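Local coordinates for Tlr1789 protein (Thermosynechococcus elongatus, PDB 2X8X), which is an Omp85-family outer-membrane protein whose N-terminal periplasmic POTRA domains, the part described here, probably receive outer-membrane proteins for insertion by the membrane-embedded barrel, at residues Pro77-Val82 against Ala100-Arg105; Arg180-Gln185 against Arg200-Leu205; Glu209-Ala214 against Leu226-Lys231. One frame throughout, in Å; residues are numbered along the deposited sequence.

How the interactions relate
The chain is an elongated run of three POTRA domains, and the three contacts fall in two of them. Interaction 1 comes first along the sequence, in the middle domain, where the entry to strand 81-85 meets the loop between helices 92-99 and 109-125. Interactions 2 and 3 follow in the last domain. Their centres are about 12 Å apart and they share one hydrophobic core: Met182 and Leu202 of interaction 2 pack on Leu228 of interaction 3, so loop, helix 192-205 and hairpin 208-217/224-232 are layered together. Interaction 1 lies about 45 and 46 Å from the other two, centre to centre, without touching them, as expected of separately folded domains in series.

Interaction 1: Pro77-Val82 against Ala100-Arg105; sequences PVLRAV and APQIGR
With CG1 of Val78 trans to its own backbone N (chi1 171°), this methyl is carried against the Gly104-Arg105 peptide, 3.3 Å from Gly104 C. Leu79 has the same first torsion (chi1 179°), and its CD2 methyl reaches across Gln102 at an oblique angle, 3.6 Å from Gln102 CB. Between these side chains, Leu79 ties the two backbones through both its N-H and its carbonyl: its N donates to Arg105 O at 2.9 Å, nearly straight at the hydrogen but from above the carbonyl plane, and its O receives Gly104 N at 2.7 Å, almost head-on. The same Leu79 O receives a CA-H contact from Ile103 (CA to O 3.4 Å). Residues Gln102-Arg105 form a type II beta turn, with Gly104 at its third position. In the fold of this POTRA domain, the turn lies between helices 92-99 and 109-125 and is fastened to the chain just before the edge strand 81-85. Ile103 lays CG2 beside Arg80 O, 3.8 Å away. On the first segment itself, Val78 CG1 sits 3.7 Å above the plane of the Arg80 guanidinium, over its centre. Arg105 NH2 forms a salt bridge with Glu111 of helix 109-125.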
loop_
_atom_site.group_PDB
_atom_site.type_symbol
_atom_site.label_atom_id
_atom_site.label_comp_id
_atom_site.label_asym_id
_atom_site.label_seq_id
_atom_site.Cartn_x
_atom_site.Cartn_y
_atom_site.Cartn_z
ATOM N N PRO A 77 8.746 9.196 14.350
ATOM C CA PRO A 77 8.877 8.609 15.687
ATOM C C PRO A 77 9.531 7.243 15.584
ATOM O O PRO A 77 9.545 6.630 14.492
ATOM C CB PRO A 77 7.414 8.348 16.116
ATOM C CG PRO A 77 6.530 9.071 15.139
ATOM C CD PRO A 77 7.331 9.349 13.905
ATOM N N VAL A 78 10.044 6.732 16.702
ATOM C CA VAL A 78 10.467 5.338 16.773
ATOM C C VAL A 78 9.209 4.475 16.553
ATOM O O VAL A 78 8.155 4.743 17.129
ATOM C CB VAL A 78 11.158 4.989 18.103
ATOM C CG1 VAL A 78 11.380 3.476 18.232
ATOM C CG2 VAL A 78 12.556 5.672 18.152
ATOM N N LEU A 79 9.319 3.489 15.683
ATOM C CA LEU A 79 8.168 2.652 15.383
ATOM C C LEU A 79 7.844 1.672 16.514
ATOM O O LEU A 79 8.707 0.843 16.903
ATOM C CB LEU A 79 8.454 1.870 14.061
ATOM C CG LEU A 79 7.307 0.935 13.643
ATOM C CD1 LEU A 79 6.021 1.772 13.286
ATOM C CD2 LEU A 79 7.705 0.075 12.460
ATOM N N ARG A 80 6.610 1.724 17.032
ATOM C CA ARG A 80 6.212 0.820 18.127
ATOM C C ARG A 80 5.225 -0.287 17.726
ATOM O O ARG A 80 5.143 -1.329 18.395
ATOM C CB ARG A 80 5.531 1.605 19.251
ATOM C CG ARG A 80 6.398 2.704 19.822
ATOM C CD ARG A 80 7.671 2.163 20.448
ATOM N NE ARG A 80 8.469 3.302 20.932
ATOM C CZ ARG A 80 9.662 3.169 21.479
ATOM N NH1 ARG A 80 10.216 1.952 21.573
ATOM N NH2 ARG A 80 10.305 4.253 21.869
ATOM N N ALA A 81 4.457 -0.057 16.668
ATOM C CA ALA A 81 3.449 -1.045 16.254
ATOM C C ALA A 81 2.908 -0.681 14.907
ATOM O O ALA A 81 2.894 0.537 14.493
ATOM C CB ALA A 81 2.215 -1.078 17.300
ATOM N N VAL A 82 2.446 -1.725 14.180
ATOM C CA VAL A 82 1.743 -1.446 12.910
ATOM C C VAL A 82 0.452 -2.238 13.052
ATOM O O VAL A 82 0.516 -3.396 13.410
ATOM C CB VAL A 82 2.505 -1.943 11.682
ATOM C CG1 VAL A 82 1.721 -1.601 10.356
ATOM C CG2 VAL A 82 3.947 -1.324 11.658
ATOM N N ALA A 100 7.912 -6.754 12.345
ATOM C CA ALA A 100 8.846 -6.989 13.510
ATOM C C ALA A 100 10.273 -6.429 13.353
ATOM O O ALA A 100 10.783 -5.837 14.331
ATOM C CB ALA A 100 8.888 -8.523 13.962
ATOM N N PRO A 101 10.928 -6.582 12.148
ATOM C CA PRO A 101 12.326 -6.103 12.106
ATOM C C PRO A 101 12.495 -4.574 12.271
ATOM O O PRO A 101 13.601 -4.080 12.594
ATOM C CB PRO A 101 12.819 -6.545 10.728
ATOM C CG PRO A 101 11.990 -7.901 10.429
ATOM C CD PRO A 101 10.591 -7.443 10.972
ATOM N N GLN A 102 11.407 -3.847 12.047
ATOM C CA GLN A 102 11.410 -2.377 12.074
ATOM C C GLN A 102 11.049 -1.764 13.437
ATOM O O GLN A 102 11.227 -0.530 13.650
ATOM C CB GLN A 102 10.422 -1.833 11.017
ATOM C CG GLN A 102 10.845 -2.190 9.606
ATOM C CD GLN A 102 9.838 -1.724 8.547
ATOM O OE1 GLN A 102 9.411 -2.531 7.700
ATOM N NE2 GLN A 102 9.451 -0.470 8.589
ATOM N N ILE A 103 10.499 -2.596 14.323
ATOM C CA ILE A 103 9.901 -2.071 15.571
ATOM C C ILE A 103 11.071 -1.702 16.496
ATOM O O ILE A 103 12.049 -2.428 16.501
ATOM C CB ILE A 103 8.921 -3.106 16.172
ATOM C CG1 ILE A 103 7.574 -3.014 15.399
ATOM C CG2 ILE A 103 8.612 -2.754 17.665
ATOM C CD1 ILE A 103 6.886 -4.284 15.250
ATOM N N GLY A 104 11.060 -0.526 17.155
ATOM C CA GLY A 104 12.119 -0.123 18.060
ATOM C C GLY A 104 13.166 0.785 17.461
ATOM O O GLY A 104 14.098 1.197 18.190
ATOM N N ARG A 105 13.042 1.168 16.171
ATOM C CA ARG A 105 13.945 2.203 15.646
ATOM C C ARG A 105 13.126 3.180 14.910
ATOM O O ARG A 105 11.967 2.913 14.610
ATOM C CB ARG A 105 14.971 1.644 14.653
ATOM C CG ARG A 105 15.130 0.172 14.626
ATOM C CD ARG A 105 16.315 -0.094 13.667
ATOM N NE ARG A 105 15.857 -0.104 12.280
ATOM C CZ ARG A 105 15.432 -1.206 11.682
ATOM N NH1 ARG A 105 15.493 -2.337 12.383
ATOM N NH2 ARG A 105 15.008 -1.191 10.406
#

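Interaction 2: Arg180-Gln185 against Arg200-Leu205; sequences REMDTQ and RRLFEL
Glu181 O is gripped by the guanidinium of Arg201 through a nearly straight bond from NE (167°), modelled at 2.5 Å and probably longer in reality, and a weak one from Arg201 NH2 at 3.3 Å. The oxygen lies at the guanidinium edge, near its plane. A bend at chi3 (-62°), after an extended chi2, brings NE to this carbonyl. Asp183 approaches the same group differently: its OD2 is 3.6 Å from Arg201 NH2 but well out of the guanidinium plane, a salt bridge of charge alone. Asp198, one turn earlier in helix 192-205, also pairs with Arg201 NH2 and accepts the backbone N-H of Asp183. A bend at chi2 sets the carboxylate of Glu181 against the helix, with OE1 3.6 Å from Arg201 CB and OE2 beside Leu205 CD2; a water donates to both Glu181 OE1 and Arg201 O. Glu181 CB lies 3.8 Å from Leu202 CD2, and its CG borders Leu205 CD1 at 4.0 Å. Met182 and Leu202 both continue onto Leu228 of strand 224-232, the middle strand of the sheet. The arrangement belongs to the POTRA fold, in which two helices and their connecting loop cover one face of a three-stranded sheet.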
loop_
_atom_site.group_PDB
_atom_site.type_symbol
_atom_site.label_atom_id
_atom_site.label_comp_id
_atom_site.label_asym_id
_atom_site.label_seq_id
_atom_site.Cartn_x
_atom_site.Cartn_y
_atom_site.Cartn_z
ATOM N N ARG A 180 -24.729 -24.229 -5.502
ATOM C CA ARG A 180 -24.183 -25.360 -4.752
ATOM C C ARG A 180 -22.876 -25.886 -5.306
ATOM O O ARG A 180 -22.210 -26.694 -4.658
ATOM C CB ARG A 180 -25.197 -26.470 -4.625
ATOM C CG ARG A 180 -25.258 -27.428 -5.799
ATOM C CD ARG A 180 -26.514 -28.329 -5.568
ATOM N NE ARG A 180 -27.055 -28.824 -6.842
ATOM C CZ ARG A 180 -27.968 -29.785 -6.972
ATOM N NH1 ARG A 180 -28.480 -30.398 -5.906
ATOM N NH2 ARG A 180 -28.371 -30.139 -8.191
ATOM N N GLU A 181 -22.502 -25.422 -6.499
ATOM C CA GLU A 181 -21.199 -25.771 -7.036
ATOM C C GLU A 181 -20.108 -24.802 -6.650
ATOM O O GLU A 181 -18.927 -25.089 -6.914
ATOM C CB GLU A 181 -21.265 -25.854 -8.564
ATOM C CG GLU A 181 -22.268 -26.905 -9.014
ATOM C CD GLU A 181 -21.910 -28.317 -8.568
ATOM O OE1 GLU A 181 -20.691 -28.691 -8.545
ATOM O OE2 GLU A 181 -22.873 -29.064 -8.293
ATOM N N MET A 182 -20.503 -23.661 -6.060
ATOM C CA MET A 182 -19.589 -22.547 -5.881
ATOM C C MET A 182 -19.172 -22.344 -4.431
ATOM O O MET A 182 -20.019 -22.179 -3.547
ATOM C CB MET A 182 -20.224 -21.257 -6.421
ATOM C CG MET A 182 -20.406 -21.326 -7.940
ATOM S SD MET A 182 -20.961 -19.715 -8.492
ATOM C CE MET A 182 -19.537 -18.633 -8.088
ATOM N N ASP A 183 -17.868 -22.331 -4.210
ATOM C CA ASP A 183 -17.287 -21.823 -2.937
ATOM C C ASP A 183 -17.213 -20.294 -2.842
ATOM O O ASP A 183 -17.160 -19.738 -1.729
ATOM C CB ASP A 183 -15.862 -22.335 -2.740
ATOM C CG ASP A 183 -15.787 -23.825 -2.479
ATOM O OD1 ASP A 183 -16.761 -24.421 -1.917
ATOM O OD2 ASP A 183 -14.709 -24.385 -2.810
ATOM N N THR A 184 -17.096 -19.619 -3.980
ATOM C CA THR A 184 -17.207 -18.152 -3.993
ATOM C C THR A 184 -18.657 -17.760 -3.665
ATOM O O THR A 184 -19.551 -18.042 -4.462
ATOM C CB THR A 184 -16.822 -17.608 -5.376
ATOM O OG1 THR A 184 -15.520 -18.097 -5.717
ATOM C CG2 THR A 184 -16.772 -16.061 -5.391
ATOM N N GLN A 185 -18.896 -17.172 -2.475
ATOM C CA GLN A 185 -20.263 -16.857 -1.957
ATOM C C GLN A 185 -20.185 -15.461 -1.310
ATOM O O GLN A 185 -19.109 -15.013 -1.013
ATOM C CB GLN A 185 -20.755 -17.907 -0.926
ATOM C CG GLN A 185 -20.877 -19.316 -1.521
ATOM C CD GLN A 185 -22.107 -19.513 -2.423
ATOM O OE1 GLN A 185 -23.009 -18.690 -2.426
ATOM N NE2 GLN A 185 -22.151 -20.634 -3.165
ATOM N N ARG A 200 -14.811 -24.658 -13.343
ATOM C CA ARG A 200 -14.630 -26.074 -13.679
ATOM C C ARG A 200 -15.768 -26.956 -13.195
ATOM O O ARG A 200 -16.261 -27.817 -13.960
ATOM C CB ARG A 200 -13.244 -26.573 -13.223
ATOM C CG ARG A 200 -12.181 -25.934 -14.170
ATOM C CD ARG A 200 -10.766 -26.542 -14.041
ATOM N NE ARG A 200 -10.341 -26.526 -12.629
ATOM C CZ ARG A 200 -9.554 -25.602 -12.058
ATOM N NH1 ARG A 200 -9.070 -24.581 -12.772
ATOM N NH2 ARG A 200 -9.242 -25.709 -10.760
ATOM N N ARG A 201 -16.264 -26.696 -11.985
ATOM C CA ARG A 201 -17.442 -27.441 -11.508
ATOM C C ARG A 201 -18.664 -27.060 -12.289
ATOM O O ARG A 201 -19.498 -27.912 -12.557
ATOM C CB ARG A 201 -17.707 -27.254 -9.979
ATOM C CG ARG A 201 -16.836 -28.138 -9.100
ATOM C CD ARG A 201 -17.166 -28.005 -7.585
ATOM N NE ARG A 201 -16.915 -26.642 -7.116
ATOM C CZ ARG A 201 -15.762 -26.179 -6.622
ATOM N NH1 ARG A 201 -14.698 -26.961 -6.483
ATOM N NH2 ARG A 201 -15.674 -24.915 -6.234
ATOM N N LEU A 202 -18.791 -25.775 -12.648
ATOM C CA LEU A 202 -19.946 -25.367 -13.476
ATOM C C LEU A 202 -19.836 -26.053 -14.858
ATOM O O LEU A 202 -20.839 -26.538 -15.408
ATOM C CB LEU A 202 -20.084 -23.837 -13.579
ATOM C CG LEU A 202 -20.470 -23.180 -12.224
ATOM C CD1 LEU A 202 -20.436 -21.642 -12.413
ATOM C CD2 LEU A 202 -21.829 -23.719 -11.650
ATOM N N PHE A 203 -18.633 -26.168 -15.388
ATOM C CA PHE A 203 -18.434 -26.865 -16.712
ATOM C C PHE A 203 -18.834 -28.327 -16.629
ATOM O O PHE A 203 -19.371 -28.886 -17.589
ATOM C CB PHE A 203 -16.954 -26.791 -17.148
ATOM C CG PHE A 203 -16.721 -26.991 -18.703
ATOM C CD1 PHE A 203 -16.728 -28.264 -19.294
ATOM C CD2 PHE A 203 -16.482 -25.870 -19.557
ATOM C CE1 PHE A 203 -16.552 -28.436 -20.700
ATOM C CE2 PHE A 203 -16.268 -26.025 -20.988
ATOM C CZ PHE A 203 -16.295 -27.331 -21.558
ATOM N N GLU A 204 -18.497 -28.968 -15.518
ATOM C CA GLU A 204 -18.710 -30.431 -15.361
ATOM C C GLU A 204 -20.215 -30.737 -15.293
ATOM O O GLU A 204 -20.603 -31.876 -15.435
ATOM C CB GLU A 204 -17.926 -31.013 -14.110
ATOM C CG GLU A 204 -16.538 -31.639 -14.466
ATOM C CD GLU A 204 -15.400 -31.423 -13.443
ATOM O OE1 GLU A 204 -14.221 -31.654 -13.818
ATOM O OE2 GLU A 204 -15.645 -31.038 -12.279
ATOM N N LEU A 205 -21.066 -29.732 -15.122
ATOM C CA LEU A 205 -22.549 -29.975 -15.118
ATOM C C LEU A 205 -23.111 -30.204 -16.543
ATOM O O LEU A 205 -24.077 -30.921 -16.711
ATOM C CB LEU A 205 -23.312 -28.797 -14.567
ATOM C CG LEU A 205 -23.021 -28.437 -13.078
ATOM C CD1 LEU A 205 -23.810 -27.227 -12.730
ATOM C CD2 LEU A 205 -23.437 -29.543 -12.195
HETATM O O HOH W 1 -19.819 -30.181 -11.070
#

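Interaction 3: Glu209-Ala214 against Leu226-Lys231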
loop_
_atom_site.group_PDB
_atom_site.type_symbol
_atom_site.label_atom_id
_atom_site.label_comp_id
_atom_site.label_asym_id
_atom_site.label_seq_id
_atom_site.Cartn_x
_atom_site.Cartn_y
_atom_site.Cartn_z
ATOM N N GLU A 209 -23.131 -23.164 -22.272
ATOM C CA GLU A 209 -22.266 -22.987 -23.393
ATOM C C GLU A 209 -21.086 -22.090 -23.038
ATOM O O GLU A 209 -19.972 -22.262 -23.552
ATOM C CB GLU A 209 -23.092 -22.462 -24.582
ATOM C CG GLU A 209 -24.204 -23.454 -24.917
ATOM C CD GLU A 209 -24.841 -23.228 -26.292
ATOM O OE1 GLU A 209 -24.618 -22.143 -26.890
ATOM O OE2 GLU A 209 -25.585 -24.134 -26.773
ATOM N N ASP A 210 -21.304 -21.147 -22.123
ATOM C CA ASP A 210 -20.244 -20.215 -21.760
ATOM C C ASP A 210 -20.592 -19.727 -20.392
ATOM O O ASP A 210 -21.770 -19.573 -20.025
ATOM C CB ASP A 210 -20.211 -19.044 -22.767
ATOM C CG ASP A 210 -18.984 -18.074 -22.577
ATOM O OD1 ASP A 210 -17.883 -18.536 -22.173
ATOM O OD2 ASP A 210 -19.139 -16.831 -22.867
ATOM N N VAL A 211 -19.575 -19.524 -19.600
ATOM C CA VAL A 211 -19.761 -18.765 -18.363
ATOM C C VAL A 211 -18.634 -17.758 -18.304
ATOM O O VAL A 211 -17.500 -18.175 -18.323
ATOM C CB VAL A 211 -19.649 -19.690 -17.121
ATOM C CG1 VAL A 211 -19.778 -18.836 -15.841
ATOM C CG2 VAL A 211 -20.663 -20.821 -17.137
ATOM N N GLN A 212 -18.904 -16.454 -18.215
ATOM C CA GLN A 212 -17.837 -15.486 -18.052
ATOM C C GLN A 212 -17.973 -14.735 -16.724
ATOM O O GLN A 212 -19.060 -14.351 -16.305
ATOM C CB GLN A 212 -17.800 -14.469 -19.209
ATOM C CG GLN A 212 -17.332 -15.005 -20.593
ATOM C CD GLN A 212 -15.853 -15.537 -20.626
ATOM O OE1 GLN A 212 -14.945 -14.974 -20.006
ATOM N NE2 GLN A 212 -15.636 -16.636 -21.365
ATOM N N VAL A 213 -16.856 -14.473 -16.072
ATOM C CA VAL A 213 -16.894 -13.800 -14.767
ATOM C C VAL A 213 -16.601 -12.319 -14.986
ATOM O O VAL A 213 -15.664 -12.008 -15.689
ATOM C CB VAL A 213 -15.836 -14.390 -13.796
ATOM C CG1 VAL A 213 -15.852 -13.621 -12.514
ATOM C CG2 VAL A 213 -16.168 -15.832 -13.451
ATOM N N ALA A 214 -17.370 -11.410 -14.393
ATOM C CA ALA A 214 -17.032 -9.983 -14.471
ATOM C C ALA A 214 -17.190 -9.431 -13.063
ATOM O O ALA A 214 -18.031 -9.949 -12.317
ATOM C CB ALA A 214 -17.956 -9.292 -15.430
ATOM N N LEU A 226 -19.778 -9.957 -7.749
ATOM C CA LEU A 226 -19.282 -10.935 -8.737
ATOM C C LEU A 226 -20.414 -11.286 -9.752
ATOM O O LEU A 226 -21.488 -11.815 -9.349
ATOM C CB LEU A 226 -18.729 -12.222 -8.103
ATOM C CG LEU A 226 -18.309 -13.207 -9.204
ATOM C CD1 LEU A 226 -16.879 -12.943 -9.461
ATOM C CD2 LEU A 226 -18.475 -14.664 -8.880
ATOM N N ILE A 227 -20.161 -11.040 -11.034
ATOM C CA ILE A 227 -21.215 -11.242 -12.049
ATOM C C ILE A 227 -20.807 -12.486 -12.798
ATOM O O ILE A 227 -19.642 -12.584 -13.226
ATOM C CB ILE A 227 -21.275 -10.109 -13.107
ATOM C CG1 ILE A 227 -21.242 -8.683 -12.500
ATOM C CG2 ILE A 227 -22.445 -10.311 -14.058
ATOM C CD1 ILE A 227 -22.287 -8.372 -11.522
ATOM N N LEU A 228 -21.733 -13.435 -12.932
ATOM C CA LEU A 228 -21.553 -14.574 -13.840
ATOM C C LEU A 228 -22.459 -14.334 -15.055
ATOM O O LEU A 228 -23.671 -14.256 -14.913
ATOM C CB LEU A 228 -21.937 -15.872 -13.150
ATOM C CG LEU A 228 -21.154 -16.423 -11.956
ATOM C CD1 LEU A 228 -21.558 -17.885 -11.728
ATOM C CD2 LEU A 228 -19.632 -16.251 -12.194
ATOM N N ASN A 229 -21.873 -14.211 -16.258
ATOM C CA ASN A 229 -22.609 -13.993 -17.468
ATOM C C ASN A 229 -22.685 -15.373 -18.092
ATOM O O ASN A 229 -21.632 -15.957 -18.480
ATOM C CB ASN A 229 -21.833 -13.044 -18.376
ATOM C CG ASN A 229 -21.874 -11.592 -17.865
ATOM O OD1 ASN A 229 -22.927 -11.057 -17.719
ATOM N ND2 ASN A 229 -20.729 -11.022 -17.507
ATOM N N ILE A 230 -23.910 -15.880 -18.188
ATOM C CA ILE A 230 -24.105 -17.281 -18.467
ATOM C C ILE A 230 -24.938 -17.462 -19.677
ATOM O O ILE A 230 -26.006 -16.879 -19.736
ATOM C CB ILE A 230 -24.845 -17.970 -17.270
ATOM C CG1 ILE A 230 -24.005 -17.910 -15.983
ATOM C CG2 ILE A 230 -25.150 -19.439 -17.602
ATOM C CD1 ILE A 230 -24.855 -18.351 -14.741
ATOM N N LYS A 231 -24.455 -18.276 -20.634
ATOM C CA LYS A 231 -25.229 -18.698 -21.798
ATOM C C LYS A 231 -25.529 -20.187 -21.671
ATOM O O LYS A 231 -24.611 -20.996 -21.744
ATOM C CB LYS A 231 -24.493 -18.363 -23.111
ATOM C CG LYS A 231 -24.119 -16.861 -23.288
ATOM C CD LYS A 231 -23.434 -16.477 -24.617
ATOM C CE LYS A 231 -22.556 -15.217 -24.334
ATOM N NZ LYS A 231 -22.174 -14.354 -25.486
HETATM O O HOH W 2 -21.272 -15.462 -21.232
#
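Gln212 and Asn229 exchange two backbone hydrogen bonds across adjacent antiparallel strands, each 2.8 Å between N and O. Ala214 and Ile227 form the next such pair: Ala214 N donates to Ile227 O, and Ile227 N reaches Ala214 O at 2.7 Å. At the other end the pattern changes, because Lys231 O serves two donors, Glu209 N at 2.7 Å and, weakly, Asp210 N at 3.3 Å, while Lys231 N donates back to Asp210 O. Glu209 and Asp210 thus both face Lys231, a classic beta bulge. Asn229 O has further partners beyond Gln212 N: the CA-H of Val211 and a water that also donates to Asp210 OD2. The other oxygen of that carboxylate, OD1, accepts Gln212 NE2 at 3.1 Å through its syn lone pair; the bend of the Gln212 chain at chi2 (-63°) turns the amide back along its own strand to make this bond. Together the strands form the beta hairpin of the last POTRA domain. Strand 224-232 is the centre of the three-stranded sheet, and its Leu226, Leu228 and Ile230 use their other backbone edge to bond strand 154-161. Val211, Val213, Leu228 and Ile230 share one face, which helix 192-205 covers at Val211, Val213 and Leu228; Val211 and Val213 pack on Leu199. Val213 CG2 and Leu228 CD2 lie side by side 3.7 Å apart, and Val213 CG1 also meets Leu226 CD1, modelled at a doubtfully short 3.3 Å. On the reverse face, Ala214 CB lies 3.9 Å from Asn229 ND2.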